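Local coordinates for protein dihydroxyacetone kinase (PDB 1UN8) that phosphorylates dihydroxyacetone with ATP, yielding dihydroxyacetone phosphate in glycerol fermentation, at residues A52-G57 with L74-C79. Residues are numbered along the deposited sequence; the frame is centred on the assembly and turned at random.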
loop_
_atom_site.group_PDB
_atom_site.type_symbol
_atom_site.label_atom_id
_atom_site.label_comp_id
_atom_site.label_asym_id
_atom_site.label_seq_id
_atom_site.Cartn_x
_atom_site.Cartn_y
_atom_site.Cartn_z
ATOM N N ALA A 52 10.925 12.497 -26.862
ATOM C CA ALA A 52 10.232 12.649 -25.598
ATOM C C ALA A 52 9.066 11.660 -25.495
ATOM O O ALA A 52 8.326 11.447 -26.460
ATOM C CB ALA A 52 9.715 14.082 -25.462
ATOM N N VAL A 53 8.916 11.046 -24.326
ATOM C CA VAL A 53 7.818 10.116 -24.086
ATOM C C VAL A 53 6.934 10.727 -22.993
ATOM O O VAL A 53 7.263 10.649 -21.801
ATOM C CB VAL A 53 8.339 8.743 -23.606
ATOM C CG1 VAL A 53 7.189 7.771 -23.408
ATOM C CG2 VAL A 53 9.341 8.179 -24.608
ATOM N N ILE A 54 5.814 11.324 -23.378
ATOM C CA ILE A 54 4.906 11.979 -22.427
ATOM C C ILE A 54 3.705 11.094 -22.090
ATOM O O ILE A 54 3.206 10.351 -22.952
ATOM C CB ILE A 54 4.373 13.313 -22.983
ATOM C CG1 ILE A 54 5.453 14.394 -22.901
ATOM C CG2 ILE A 54 3.122 13.741 -22.232
ATOM C CD1 ILE A 54 5.102 15.666 -23.639
ATOM N N SER A 55 3.249 11.178 -20.846
ATOM C CA SER A 55 2.080 10.426 -20.432
ATOM C C SER A 55 1.268 11.247 -19.439
ATOM O O SER A 55 1.463 12.460 -19.304
ATOM C CB SER A 55 2.481 9.097 -19.799
ATOM O OG SER A 55 1.363 8.233 -19.685
ATOM N N GLY A 56 0.362 10.576 -18.734
ATOM C CA GLY A 56 -0.462 11.276 -17.769
ATOM C C GLY A 56 -1.904 10.818 -17.794
ATOM O O GLY A 56 -2.201 9.665 -18.138
ATOM N N GLY A 57 -2.796 11.726 -17.412
ATOM C CA GLY A 57 -4.209 11.415 -17.347
ATOM C C GLY A 57 -4.707 11.832 -15.975
ATOM O O GLY A 57 -3.995 12.523 -15.239
ATOM N N LEU A 74 9.375 7.676 -18.760
ATOM C CA LEU A 74 8.676 8.923 -19.024
ATOM C C LEU A 74 9.516 10.186 -18.953
ATOM O O LEU A 74 10.364 10.329 -18.076
ATOM C CB LEU A 74 7.481 9.038 -18.077
ATOM C CG LEU A 74 6.110 8.702 -18.678
ATOM C CD1 LEU A 74 6.215 7.546 -19.662
ATOM C CD2 LEU A 74 5.142 8.381 -17.546
ATOM N N THR A 75 9.267 11.099 -19.891
ATOM C CA THR A 75 9.973 12.377 -19.955
ATOM C C THR A 75 9.199 13.379 -19.121
ATOM O O THR A 75 9.775 14.228 -18.454
ATOM C CB THR A 75 10.067 12.901 -21.403
ATOM O OG1 THR A 75 10.916 12.037 -22.168
ATOM C CG2 THR A 75 10.625 14.313 -21.432
ATOM N N ALA A 76 7.878 13.266 -19.161
ATOM C CA ALA A 76 7.009 14.150 -18.405
ATOM C C ALA A 76 5.665 13.465 -18.222
ATOM O O ALA A 76 5.360 12.492 -18.908
ATOM C CB ALA A 76 6.832 15.469 -19.153
ATOM N N ALA A 77 4.863 13.975 -17.292
ATOM C CA ALA A 77 3.536 13.418 -17.029
ATOM C C ALA A 77 2.574 14.580 -16.843
ATOM O O ALA A 77 2.878 15.542 -16.133
ATOM C CB ALA A 77 3.559 12.524 -15.766
ATOM N N VAL A 78 1.418 14.503 -17.492
ATOM C CA VAL A 78 0.440 15.571 -17.372
ATOM C C VAL A 78 -0.631 15.057 -16.413
ATOM O O VAL A 78 -1.352 14.103 -16.731
ATOM C CB VAL A 78 -0.183 15.900 -18.742
ATOM C CG1 VAL A 78 -0.715 17.323 -18.745
ATOM C CG2 VAL A 78 0.846 15.683 -19.851
ATOM N N CYS A 79 -0.718 15.700 -15.248
ATOM C CA CYS A 79 -1.646 15.318 -14.189
ATOM C C CYS A 79 -2.962 16.087 -14.135
ATOM O O CYS A 79 -2.978 17.303 -13.897
ATOM C CB CYS A 79 -0.945 15.441 -12.836
ATOM S SG CYS A 79 0.691 14.658 -12.795
#
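V53 and T75 open the pairing of two parallel strands and show how a side chain can continue a backbone bonding pattern. Just before strand 76-79 begins, the T75 hydroxyl stands in for a carbonyl: OG1, anti to its own carbonyl carbon (chi1 -67°), accepts the nearly straight bond from V53 N at 3.1 Å, while T75 N returns one to V53 O at 2.8 Å. Beyond this pair of bonds the pattern is purely backbone: S55 N gives to A76 O, V78 N to S55 O at 2.7 Å, and G57 N to V78 O.

Apolar packing falls on both faces. On one, where helix 88-98 packs on I54 and V78, I54 sets CG1 against A76 CB and CG2 against V78 CG2 (3.8 Å). On the other, the branched end of L74 divides: CD2 meets S55 CB at 3.6 Å, and CD1 meets V53 CG1, the two side chains crossing at about a right angle. S55 OG hydrogen-bonds to I107 O on strand 104-109.

G56 and G57 both have positive phi (139° and 129°), a region open to glycine, and G56 CA makes a CA-H...O contact with V78 O. Both strands belong to one of two mixed sheets in the DhaK region, where 52-57 runs directly into the substrate-binding residues G58 to H61.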